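Local coordinates for protein arginine N-methyltransferase SFM1 (Saccharomyces cerevisiae, PDB 5C77), which transfers one methyl group from S-adenosyl-L-methionine to an arginine side chain of ribosomal protein S3, at residues G78-L83 against P125-S130; D71-K76 against F99-F104; Y3-M8 against E30-S35. All blocks are in the same frame, centred on the assembly; numbering follows the deposited sequence.

Contact 1 (G78-L83 against P125-S130); sequences GRVCLL and PNLLIS. With SAH (S-adenosyl-L-homocysteine), chain C.
Leu128 turns its CG beside its own backbone N (chi1 -60°), and this swings the branched end back toward the neighbouring strand, where one methyl lands on Val80 and the other on Leu82. The two chains are parallel neighbours, strand 80-83 beside strand 128-131, in the central sheet of the SPOUT methyltransferase fold. Leu128 CD2 meets Val80 CG1 at 3.6 Å, while Leu128 CD1 lies 3.8 Å from Leu82 CB. Val80 reaches the first of these methyls because its CG1 points away from the backbone N (chi1 -178°); the other branch, CG2, packs on Leu127 CG at 3.9 Å. Helix 116-123 covers this leucine patch, with Leu120 on Leu128 and Thr117 and Lys121 on Leu82. With an alanine in place of Leu128, Val80 CG1 and the Leu82 side chain would probably lose the methyls that bridge them, leaving a gap beneath the helix. The backbones are tied by Ile129, whose N donates to Val80 O at 3.0 Å and whose O takes Leu82 N at 2.7 Å. Before the strands begin, Gly78 N reaches Leu127 O over 3.1 Å, tilted 32° from that carbonyl's plane; at the backbone angles of Gly78 a CB would press against the carbonyl O of the residue before, so only glycine fits comfortably. At the far end of its strand, Leu83 O accepts the ribose hydroxyl O2' of S-adenosyl-L-homocysteine at 2.8 Å.

Contact 2 (D71-K76 against F99-F104); sequences DLELLK and FDYFVF. With SAH (S-adenosyl-L-homocysteine), chain C.
The ring of Tyr101 has Leu75 CD1 over one face, 3.7 Å from the ring centroid and 23° off the normal, a CH-pi contact displaced toward the CE2 side. Glu73 CG, 3.2 Å from Tyr101 OH, lies on the other side of the ring plane from Leu75, beyond the rim; Glu73 and Tyr101 run past each other in opposite directions. Round the edge, close to the ring plane, come Leu72 CD2 and the carbonyl oxygens of Glu73 and Leu74. Tyr101 OH donates to Glu73 O at 2.5 Å, so short that the exact length is doubtful; Asn66 ND2 adds a weak bond to the same carbonyl. Tyr101 opens strand 101-108, an inner strand of the SPOUT sheet between strands 80-83 and 3-6, and its side chain reaches out to the irregular chain at 71-76. Glu73 CG sits between the backbone N and the carbonyl carbon (chi1 57°); from there the extended chain runs out across Asp100, putting Glu73 OE2 3.3 Å from Asp100 CB. The two carboxylate planes are 31° apart, and Glu73 OE1 stands 4.0 Å from Asp100 OD2. That closeness of like charges is likely to be eased by Arg79, which forms a salt bridge with Asp100. Glu73 also packs on Lys186 of the second subunit. Further along, Phe104 CD2 approaches the ribose O2' of S-adenosyl-L-homocysteine at 3.6 Å.

Contact 3 (Y3-M8 against E30-S35); sequences YIIEHM and ENLILS. With SAH (S-adenosyl-L-homocysteine), chain C.
Tyr3 starts the pairing with both its backbone groups: its N donates to Asn31 O and its O accepts Ile33 N, each at 2.8 Å. The alternation continues with Ile5, whose N donates to Ile33 O and whose O receives Ser35 N, until His7 N closes the run on Ser35 O at 3.1 Å. Leu32 and Leu34 both hold CG anti to the backbone N (chi1 -179° and -171°), which brings their CD1 methyls over the hydrogen-bonded carbonyls: Leu32 CD1 is 3.3 Å from Tyr3 O, and Leu34 CD1 equally near Ile5 O. The same Leu32 methyl packs on Ile5 CG1. On the other face, Glu6 OE2 comes within 2.6 Å of Ser35 OG, while Glu6 OE1 is held by Arg116 in a salt bridge and by Ser36 OG. The buried His7 ring has both nitrogens occupied, ND1 by Tyr20 OH and NE2 by Gly11 O. Asn31 ND2 binds Val27 O and, weakly, Glu26 O of the second subunit. Next to His7, Met8 CB touches CA of S-adenosyl-L-homocysteine at 3.6 Å. Parallel strands 3-6 and 32-35, joined through helix 14-27, make a beta-alpha-beta crossover, the building unit of the parallel part of the SPOUT methyltransferase sheet.

Contact 3 is the most buried of the three; contacts 1 and 2 are only partly buried. Contacts 1 and 3 are parallel strand pairs, governed by backbone bonds and aliphatic side chains, whereas contact 2 fastens an irregular chain to the sheet through one tyrosine and adds two carboxylates. Strand 101-108 of contact 2 runs between the other two: a probable hydrogen bond joins Cys81 O of contact 1 to Val103 N, and two more join Phe102 O to Ile4 N and Phe104 N to Ile4 O of contact 3. Ile4 also packs on Tyr101. Contacts 1 and 3 do not touch, yet all three reach S-adenosyl-L-homocysteine; contacts 2 and 3 also meet the second subunit.

Contact 1 (G78-L83 against P125-S130)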
loop_
_atom_site.group_PDB
_atom_site.type_symbol
_atom_site.label_atom_id
_atom_site.label_comp_id
_atom_site.label_asym_id
_atom_site.label_seq_id
_atom_site.Cartn_x
_atom_site.Cartn_y
_atom_site.Cartn_z
ATOM N N GLY A 78 6.870 23.519 -1.216
ATOM C CA GLY A 78 5.556 23.553 -1.830
ATOM C C GLY A 78 5.045 22.207 -2.305
ATOM O O GLY A 78 3.911 22.097 -2.774
ATOM N N ARG A 79 5.884 21.182 -2.184
ATOM C CA ARG A 79 5.507 19.835 -2.595
ATOM C C ARG A 79 5.298 18.952 -1.375
ATOM O O ARG A 79 5.232 17.729 -1.479
ATOM C CB ARG A 79 6.560 19.235 -3.535
ATOM C CG ARG A 79 6.723 20.021 -4.830
ATOM C CD ARG A 79 7.447 19.217 -5.909
ATOM N NE ARG A 79 6.793 17.936 -6.170
ATOM C CZ ARG A 79 5.743 17.786 -6.970
ATOM N NH1 ARG A 79 5.228 18.839 -7.589
ATOM N NH2 ARG A 79 5.207 16.584 -7.144
ATOM N N VAL A 80 5.205 19.581 -0.210
ATOM C CA VAL A 80 4.900 18.855 1.013
ATOM C C VAL A 80 3.592 19.341 1.624
ATOM O O VAL A 80 3.490 20.463 2.124
ATOM C CB VAL A 80 6.037 18.944 2.035
ATOM C CG1 VAL A 80 5.693 18.127 3.271
ATOM C CG2 VAL A 80 7.352 18.462 1.405
ATOM N N CYS A 81 2.585 18.482 1.562
ATOM C CA CYS A 81 1.270 18.827 2.072
ATOM C C CYS A 81 1.115 18.470 3.555
ATOM O O CYS A 81 1.213 17.307 3.950
ATOM C CB CYS A 81 0.186 18.147 1.240
ATOM S SG CYS A 81 -1.490 18.460 1.841
ATOM N N LEU A 82 0.892 19.488 4.376
ATOM C CA LEU A 82 0.524 19.264 5.767
ATOM C C LEU A 82 -0.999 19.156 5.875
ATOM O O LEU A 82 -1.726 20.025 5.401
ATOM C CB LEU A 82 1.035 20.402 6.656
ATOM C CG LEU A 82 0.422 20.445 8.059
ATOM C CD1 LEU A 82 1.010 19.349 8.936
ATOM C CD2 LEU A 82 0.580 21.824 8.698
ATOM N N LEU A 83 -1.483 18.084 6.488
ATOM C CA LEU A 83 -2.916 17.918 6.650
ATOM C C LEU A 83 -3.410 18.434 8.002
ATOM O O LEU A 83 -2.921 18.032 9.056
ATOM C CB LEU A 83 -3.304 16.465 6.386
ATOM C CG LEU A 83 -3.007 16.173 4.911
ATOM C CD1 LEU A 83 -2.497 14.779 4.673
ATOM C CD2 LEU A 83 -4.244 16.450 4.065
ATOM N N PRO A 125 7.874 27.242 6.945
ATOM C CA PRO A 125 6.965 28.191 6.294
ATOM C C PRO A 125 7.018 28.070 4.777
ATOM O O PRO A 125 6.016 28.303 4.104
ATOM C CB PRO A 125 7.523 29.560 6.714
ATOM C CG PRO A 125 8.521 29.279 7.809
ATOM C CD PRO A 125 9.052 27.924 7.507
ATOM N N ASN A 126 8.186 27.712 4.255
ATOM C CA ASN A 126 8.371 27.582 2.820
ATOM C C ASN A 126 8.122 26.163 2.306
ATOM O O ASN A 126 7.923 25.954 1.110
ATOM C CB ASN A 126 9.775 28.048 2.433
ATOM C CG ASN A 126 9.979 29.524 2.687
ATOM O OD1 ASN A 126 9.210 30.356 2.207
ATOM N ND2 ASN A 126 11.008 29.858 3.458
ATOM N N LEU A 127 8.123 25.192 3.210
ATOM C CA LEU A 127 7.969 23.802 2.809
ATOM C C LEU A 127 6.503 23.381 2.708
ATOM O O LEU A 127 6.081 22.804 1.700
ATOM C CB LEU A 127 8.708 22.890 3.785
ATOM C CG LEU A 127 8.978 21.463 3.311
ATOM C CD1 LEU A 127 9.964 21.458 2.151
ATOM C CD2 LEU A 127 9.496 20.620 4.462
ATOM N N LEU A 128 5.736 23.697 3.749
ATOM C CA LEU A 128 4.378 23.188 3.910
ATOM C C LEU A 128 3.296 23.959 3.158
ATOM O O LEU A 128 3.311 25.183 3.094
ATOM C CB LEU A 128 4.009 23.114 5.396
ATOM C CG LEU A 128 4.887 22.210 6.267
ATOM C CD1 LEU A 128 4.300 22.042 7.664
ATOM C CD2 LEU A 128 5.104 20.854 5.600
ATOM N N ILE A 129 2.369 23.207 2.577
ATOM C CA ILE A 129 1.102 23.723 2.091
ATOM C C ILE A 129 0.071 23.021 2.950
ATOM O O ILE A 129 0.173 21.815 3.176
ATOM C CB ILE A 129 0.840 23.319 0.628
ATOM C CG1 ILE A 129 1.944 23.834 -0.293
ATOM C CG2 ILE A 129 -0.519 23.834 0.166
ATOM C CD1 ILE A 129 1.791 25.283 -0.659
ATOM N N SER A 130 -0.916 23.752 3.443
ATOM C CA SER A 130 -1.914 23.138 4.301
ATOM C C SER A 130 -3.187 22.798 3.557
ATOM O O SER A 130 -3.702 23.615 2.798
ATOM C CB SER A 130 -2.223 24.037 5.489
ATOM O OG SER A 130 -1.179 23.951 6.442
HETATM N N SAH C . -3.152 11.522 19.488
HETATM C CA SAH C . -3.258 12.529 18.437
HETATM C CB SAH C . -4.156 12.028 17.303
HETATM C CG SAH C . -3.963 12.743 15.966
HETATM S SD SAH C . -5.099 12.198 14.659
HETATM C C SAH C . -3.766 13.859 19.004
HETATM O O SAH C . -3.854 14.866 18.293
HETATM O OXT SAH C . -4.094 13.963 20.192
HETATM C "C5'" SAH C . -5.178 13.896 14.047
HETATM C "C4'" SAH C . -4.441 14.091 12.729
HETATM O "O4'" SAH C . -5.167 13.528 11.649
HETATM C "C3'" SAH C . -4.272 15.576 12.445
HETATM O "O3'" SAH C . -2.971 15.985 12.766
HETATM C "C2'" SAH C . -4.468 15.705 10.961
HETATM O "O2'" SAH C . -3.217 15.574 10.315
HETATM C "C1'" SAH C . -5.294 14.491 10.616
HETATM N N9 SAH C . -6.700 14.897 10.445
HETATM C C8 SAH C . -7.782 14.479 11.173
HETATM N N7 SAH C . -8.887 15.086 10.697
HETATM C C5 SAH C . -8.530 15.891 9.674
HETATM C C6 SAH C . -9.251 16.736 8.832
HETATM N N6 SAH C . -10.567 16.865 8.959
HETATM N N1 SAH C . -8.584 17.448 7.857
HETATM C C2 SAH C . -7.222 17.326 7.705
HETATM N N3 SAH C . -6.515 16.495 8.541
HETATM C C4 SAH C . -7.154 15.784 9.505
#

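Contact 2 (D71-K76 against F99-F104)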
loop_
_atom_site.group_PDB
_atom_site.type_symbol
_atom_site.label_atom_id
_atom_site.label_comp_id
_atom_site.label_asym_id
_atom_site.label_seq_id
_atom_site.Cartn_x
_atom_site.Cartn_y
_atom_site.Cartn_z
ATOM N N ASP A 71 16.310 6.058 -0.338
ATOM C CA ASP A 71 15.286 6.050 -1.373
ATOM C C ASP A 71 14.414 7.312 -1.399
ATOM O O ASP A 71 13.750 7.585 -2.401
ATOM C CB ASP A 71 14.401 4.805 -1.228
ATOM C CG ASP A 71 13.677 4.739 0.123
ATOM O OD1 ASP A 71 14.284 5.102 1.157
ATOM O OD2 ASP A 71 12.498 4.312 0.146
ATOM N N LEU A 72 14.410 8.078 -0.312
ATOM C CA LEU A 72 13.510 9.227 -0.211
ATOM C C LEU A 72 13.952 10.452 -1.009
ATOM O O LEU A 72 14.966 11.081 -0.691
ATOM C CB LEU A 72 13.282 9.626 1.250
ATOM C CG LEU A 72 12.396 8.717 2.105
ATOM C CD1 LEU A 72 11.934 9.457 3.350
ATOM C CD2 LEU A 72 11.215 8.187 1.307
ATOM N N GLU A 73 13.168 10.784 -2.035
ATOM C CA GLU A 73 13.342 12.013 -2.809
ATOM C C GLU A 73 13.309 13.212 -1.876
ATOM O O GLU A 73 12.575 13.206 -0.889
ATOM C CB GLU A 73 12.219 12.143 -3.835
ATOM C CG GLU A 73 10.831 12.123 -3.213
ATOM C CD GLU A 73 9.716 12.170 -4.238
ATOM O OE1 GLU A 73 9.970 12.615 -5.381
ATOM O OE2 GLU A 73 8.583 11.757 -3.893
ATOM N N LEU A 74 14.085 14.250 -2.186
ATOM C CA LEU A 74 14.212 15.372 -1.245
ATOM C C LEU A 74 12.881 16.075 -1.018
ATOM O O LEU A 74 11.916 15.850 -1.755
ATOM C CB LEU A 74 15.315 16.378 -1.652
ATOM C CG LEU A 74 15.084 17.220 -2.919
ATOM C CD1 LEU A 74 15.109 18.756 -2.596
ATOM C CD2 LEU A 74 16.115 16.855 -4.004
ATOM N N LEU A 75 12.831 16.889 0.031
ATOM C CA LEU A 75 11.633 17.637 0.360
ATOM C C LEU A 75 11.744 19.013 -0.258
ATOM O O LEU A 75 12.516 19.848 0.203
ATOM C CB LEU A 75 11.461 17.745 1.873
ATOM C CG LEU A 75 10.517 16.723 2.514
ATOM C CD1 LEU A 75 10.954 15.299 2.224
ATOM C CD2 LEU A 75 10.437 16.957 4.009
ATOM N N LYS A 76 10.982 19.241 -1.316
ATOM C CA LYS A 76 11.038 20.511 -2.012
ATOM C C LYS A 76 9.940 21.443 -1.527
ATOM O O LYS A 76 8.865 21.000 -1.122
ATOM C CB LYS A 76 10.933 20.304 -3.526
ATOM C CG LYS A 76 11.929 19.307 -4.077
ATOM C CD LYS A 76 12.373 19.690 -5.480
ATOM C CE LYS A 76 13.627 18.919 -5.891
ATOM N NZ LYS A 76 14.228 19.411 -7.169
ATOM N N PHE A 99 2.047 17.351 -4.762
ATOM C CA PHE A 99 2.746 16.916 -3.551
ATOM C C PHE A 99 3.427 15.551 -3.644
ATOM O O PHE A 99 2.901 14.611 -4.230
ATOM C CB PHE A 99 1.799 16.938 -2.352
ATOM C CG PHE A 99 1.017 18.210 -2.229
ATOM C CD1 PHE A 99 1.651 19.400 -1.915
ATOM C CD2 PHE A 99 -0.359 18.215 -2.422
ATOM C CE1 PHE A 99 0.929 20.580 -1.799
ATOM C CE2 PHE A 99 -1.087 19.383 -2.307
ATOM C CZ PHE A 99 -0.442 20.574 -1.992
ATOM N N ASP A 100 4.606 15.462 -3.044
ATOM C CA ASP A 100 5.355 14.218 -2.955
ATOM C C ASP A 100 5.252 13.625 -1.548
ATOM O O ASP A 100 5.599 12.468 -1.338
ATOM C CB ASP A 100 6.832 14.455 -3.311
ATOM C CG ASP A 100 7.021 15.037 -4.717
ATOM O OD1 ASP A 100 6.339 14.581 -5.673
ATOM O OD2 ASP A 100 7.864 15.947 -4.866
ATOM N N TYR A 101 4.784 14.422 -0.588
ATOM C CA TYR A 101 4.666 13.971 0.799
ATOM C C TYR A 101 3.433 14.520 1.494
ATOM O O TYR A 101 3.065 15.684 1.309
ATOM C CB TYR A 101 5.885 14.385 1.610
ATOM C CG TYR A 101 7.155 13.719 1.168
ATOM C CD1 TYR A 101 7.544 12.503 1.716
ATOM C CD2 TYR A 101 7.972 14.306 0.203
ATOM C CE1 TYR A 101 8.706 11.891 1.318
ATOM C CE2 TYR A 101 9.135 13.698 -0.204
ATOM C CZ TYR A 101 9.498 12.491 0.358
ATOM O OH TYR A 101 10.655 11.878 -0.037
ATOM N N PHE A 102 2.820 13.673 2.316
ATOM C CA PHE A 102 1.637 14.036 3.080
ATOM C C PHE A 102 1.888 13.868 4.563
ATOM O O PHE A 102 2.069 12.759 5.056
ATOM C CB PHE A 102 0.448 13.212 2.622
ATOM C CG PHE A 102 0.023 13.542 1.245
ATOM C CD1 PHE A 102 0.614 12.918 0.159
ATOM C CD2 PHE A 102 -0.922 14.518 1.026
ATOM C CE1 PHE A 102 0.255 13.247 -1.124
ATOM C CE2 PHE A 102 -1.298 14.849 -0.262
ATOM C CZ PHE A 102 -0.703 14.215 -1.342
ATOM N N VAL A 103 1.900 14.988 5.270
ATOM C CA VAL A 103 2.327 15.006 6.662
ATOM C C VAL A 103 1.143 15.110 7.626
ATOM O O VAL A 103 0.201 15.878 7.414
ATOM C CB VAL A 103 3.359 16.138 6.915
ATOM C CG1 VAL A 103 3.869 16.107 8.347
ATOM C CG2 VAL A 103 4.515 16.015 5.938
ATOM N N PHE A 104 1.205 14.303 8.674
ATOM C CA PHE A 104 0.184 14.295 9.693
ATOM C C PHE A 104 0.812 14.739 10.998
ATOM O O PHE A 104 1.769 14.123 11.485
ATOM C CB PHE A 104 -0.447 12.913 9.793
ATOM C CG PHE A 104 -1.097 12.471 8.515
ATOM C CD1 PHE A 104 -0.339 11.953 7.480
ATOM C CD2 PHE A 104 -2.456 12.611 8.334
ATOM C CE1 PHE A 104 -0.930 11.573 6.296
ATOM C CE2 PHE A 104 -3.050 12.227 7.157
ATOM C CZ PHE A 104 -2.289 11.706 6.136
HETATM N N SAH C . -3.152 11.522 19.488
HETATM C CA SAH C . -3.258 12.529 18.437
HETATM C CB SAH C . -4.156 12.028 17.303
HETATM C CG SAH C . -3.963 12.743 15.966
HETATM S SD SAH C . -5.099 12.198 14.659
HETATM C C SAH C . -3.766 13.859 19.004
HETATM O O SAH C . -3.854 14.866 18.293
HETATM O OXT SAH C . -4.094 13.963 20.192
HETATM C "C5'" SAH C . -5.178 13.896 14.047
HETATM C "C4'" SAH C . -4.441 14.091 12.729
HETATM O "O4'" SAH C . -5.167 13.528 11.649
HETATM C "C3'" SAH C . -4.272 15.576 12.445
HETATM O "O3'" SAH C . -2.971 15.985 12.766
HETATM C "C2'" SAH C . -4.468 15.705 10.961
HETATM O "O2'" SAH C . -3.217 15.574 10.315
HETATM C "C1'" SAH C . -5.294 14.491 10.616
HETATM N N9 SAH C . -6.700 14.897 10.445
HETATM C C8 SAH C . -7.782 14.479 11.173
HETATM N N7 SAH C . -8.887 15.086 10.697
HETATM C C5 SAH C . -8.530 15.891 9.674
HETATM C C6 SAH C . -9.251 16.736 8.832
HETATM N N6 SAH C . -10.567 16.865 8.959
HETATM N N1 SAH C . -8.584 17.448 7.857
HETATM C C2 SAH C . -7.222 17.326 7.705
HETATM N N3 SAH C . -6.515 16.495 8.541
HETATM C C4 SAH C . -7.154 15.784 9.505
#

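Contact 3 (Y3-M8 against E30-S35)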
loop_
_atom_site.group_PDB
_atom_site.type_symbol
_atom_site.label_atom_id
_atom_site.label_comp_id
_atom_site.label_asym_id
_atom_site.label_seq_id
_atom_site.Cartn_x
_atom_site.Cartn_y
_atom_site.Cartn_z
ATOM N N TYR A 3 3.701 9.006 2.830
ATOM C CA TYR A 3 2.994 9.452 4.047
ATOM C C TYR A 3 3.916 9.533 5.256
ATOM O O TYR A 3 4.602 8.576 5.586
ATOM C CB TYR A 3 1.817 8.550 4.415
ATOM C CG TYR A 3 0.822 8.309 3.325
ATOM C CD1 TYR A 3 0.989 7.262 2.445
ATOM C CD2 TYR A 3 -0.294 9.117 3.182
ATOM C CE1 TYR A 3 0.086 7.020 1.449
ATOM C CE2 TYR A 3 -1.216 8.886 2.177
ATOM C CZ TYR A 3 -1.014 7.830 1.315
ATOM O OH TYR A 3 -1.907 7.554 0.304
ATOM N N ILE A 4 3.916 10.672 5.930
ATOM C CA ILE A 4 4.762 10.856 7.101
ATOM C C ILE A 4 3.916 11.150 8.327
ATOM O O ILE A 4 3.229 12.162 8.375
ATOM C CB ILE A 4 5.722 12.038 6.916
ATOM C CG1 ILE A 4 6.567 11.853 5.658
ATOM C CG2 ILE A 4 6.600 12.194 8.135
ATOM C CD1 ILE A 4 7.396 13.085 5.304
ATOM N N ILE A 5 3.964 10.273 9.321
ATOM C CA ILE A 5 3.238 10.530 10.554
ATOM C C ILE A 5 4.159 10.976 11.669
ATOM O O ILE A 5 5.099 10.275 12.028
ATOM C CB ILE A 5 2.444 9.309 11.026
ATOM C CG1 ILE A 5 1.436 8.876 9.958
ATOM C CG2 ILE A 5 1.715 9.636 12.315
ATOM C CD1 ILE A 5 0.687 7.616 10.339
ATOM N N GLU A 6 3.891 12.157 12.206
ATOM C CA GLU A 6 4.571 12.613 13.407
ATOM C C GLU A 6 3.956 11.854 14.563
ATOM O O GLU A 6 2.752 11.939 14.784
ATOM C CB GLU A 6 4.342 14.106 13.604
ATOM C CG GLU A 6 4.763 14.954 12.425
ATOM C CD GLU A 6 6.272 15.079 12.327
ATOM O OE1 GLU A 6 6.898 15.362 13.369
ATOM O OE2 GLU A 6 6.828 14.889 11.217
ATOM N N HIS A 7 4.764 11.098 15.292
ATOM C CA HIS A 7 4.228 10.293 16.376
ATOM C C HIS A 7 3.650 11.203 17.467
ATOM O O HIS A 7 4.383 11.985 18.074
ATOM C CB HIS A 7 5.293 9.350 16.938
ATOM C CG HIS A 7 4.773 8.431 17.997
ATOM N ND1 HIS A 7 3.654 7.650 17.815
ATOM C CD2 HIS A 7 5.206 8.184 19.255
ATOM C CE1 HIS A 7 3.422 6.955 18.916
ATOM N NE2 HIS A 7 4.348 7.263 19.805
ATOM N N MET A 8 2.335 11.097 17.696
ATOM C CA MET A 8 1.599 12.010 18.585
ATOM C C MET A 8 1.289 11.492 19.995
ATOM O O MET A 8 0.234 11.804 20.551
ATOM C CB MET A 8 0.281 12.457 17.935
ATOM C CG MET A 8 0.394 13.584 16.909
ATOM S SD MET A 8 1.222 15.096 17.470
ATOM C CE MET A 8 2.890 14.779 16.880
ATOM N N GLU A 30 6.859 0.647 2.737
ATOM C CA GLU A 30 7.759 1.552 2.009
ATOM C C GLU A 30 7.190 2.966 1.860
ATOM O O GLU A 30 7.902 3.896 1.481
ATOM C CB GLU A 30 8.087 1.011 0.610
ATOM C CG GLU A 30 9.016 -0.196 0.587
ATOM C CD GLU A 30 10.303 0.030 1.382
ATOM O OE1 GLU A 30 11.178 0.771 0.878
ATOM O OE2 GLU A 30 10.440 -0.528 2.503
ATOM N N ASN A 31 5.906 3.126 2.154
ATOM C CA ASN A 31 5.218 4.376 1.880
ATOM C C ASN A 31 4.865 5.190 3.126
ATOM O O ASN A 31 4.409 6.326 3.027
ATOM C CB ASN A 31 3.980 4.088 1.045
ATOM C CG ASN A 31 4.335 3.517 -0.302
ATOM O OD1 ASN A 31 5.099 4.122 -1.049
ATOM N ND2 ASN A 31 3.821 2.328 -0.607
ATOM N N LEU A 32 5.093 4.608 4.295
ATOM C CA LEU A 32 4.856 5.312 5.541
ATOM C C LEU A 32 6.164 5.549 6.280
ATOM O O LEU A 32 6.931 4.625 6.489
ATOM C CB LEU A 32 3.914 4.504 6.432
ATOM C CG LEU A 32 3.597 5.195 7.764
ATOM C CD1 LEU A 32 2.882 6.530 7.522
ATOM C CD2 LEU A 32 2.784 4.286 8.671
ATOM N N ILE A 33 6.429 6.784 6.672
ATOM C CA ILE A 33 7.500 7.021 7.630
ATOM C C ILE A 33 6.935 7.576 8.934
ATOM O O ILE A 33 6.224 8.575 8.938
ATOM C CB ILE A 33 8.625 7.934 7.080
ATOM C CG1 ILE A 33 9.485 7.180 6.059
ATOM C CG2 ILE A 33 9.541 8.374 8.201
ATOM C CD1 ILE A 33 8.933 7.152 4.657
ATOM N N LEU A 34 7.225 6.900 10.039
ATOM C CA LEU A 34 6.886 7.421 11.361
ATOM C C LEU A 34 8.050 8.287 11.859
ATOM O O LEU A 34 9.166 7.795 12.039
ATOM C CB LEU A 34 6.597 6.277 12.342
ATOM C CG LEU A 34 6.021 6.709 13.698
ATOM C CD1 LEU A 34 4.656 7.392 13.549
ATOM C CD2 LEU A 34 5.938 5.542 14.659
ATOM N N SER A 35 7.798 9.576 12.059
ATOM C CA SER A 35 8.879 10.503 12.372
ATOM C C SER A 35 8.775 11.170 13.749
ATOM O O SER A 35 7.792 10.991 14.477
ATOM C CB SER A 35 8.969 11.573 11.294
ATOM O OG SER A 35 7.891 12.480 11.418
HETATM N N SAH C . -3.152 11.522 19.488
HETATM C CA SAH C . -3.258 12.529 18.437
HETATM C CB SAH C . -4.156 12.028 17.303
HETATM C CG SAH C . -3.963 12.743 15.966
HETATM S SD SAH C . -5.099 12.198 14.659
HETATM C C SAH C . -3.766 13.859 19.004
HETATM O O SAH C . -3.854 14.866 18.293
HETATM O OXT SAH C . -4.094 13.963 20.192
HETATM C "C5'" SAH C . -5.178 13.896 14.047
HETATM C "C4'" SAH C . -4.441 14.091 12.729
HETATM O "O4'" SAH C . -5.167 13.528 11.649
HETATM C "C3'" SAH C . -4.272 15.576 12.445
HETATM O "O3'" SAH C . -2.971 15.985 12.766
HETATM C "C2'" SAH C . -4.468 15.705 10.961
HETATM O "O2'" SAH C . -3.217 15.574 10.315
HETATM C "C1'" SAH C . -5.294 14.491 10.616
HETATM N N9 SAH C . -6.700 14.897 10.445
HETATM C C8 SAH C . -7.782 14.479 11.173
HETATM N N7 SAH C . -8.887 15.086 10.697
HETATM C C5 SAH C . -8.530 15.891 9.674
HETATM C C6 SAH C . -9.251 16.736 8.832
HETATM N N6 SAH C . -10.567 16.865 8.959
HETATM N N1 SAH C . -8.584 17.448 7.857
HETATM C C2 SAH C . -7.222 17.326 7.705
HETATM N N3 SAH C . -6.515 16.495 8.541
HETATM C C4 SAH C . -7.154 15.784 9.505
#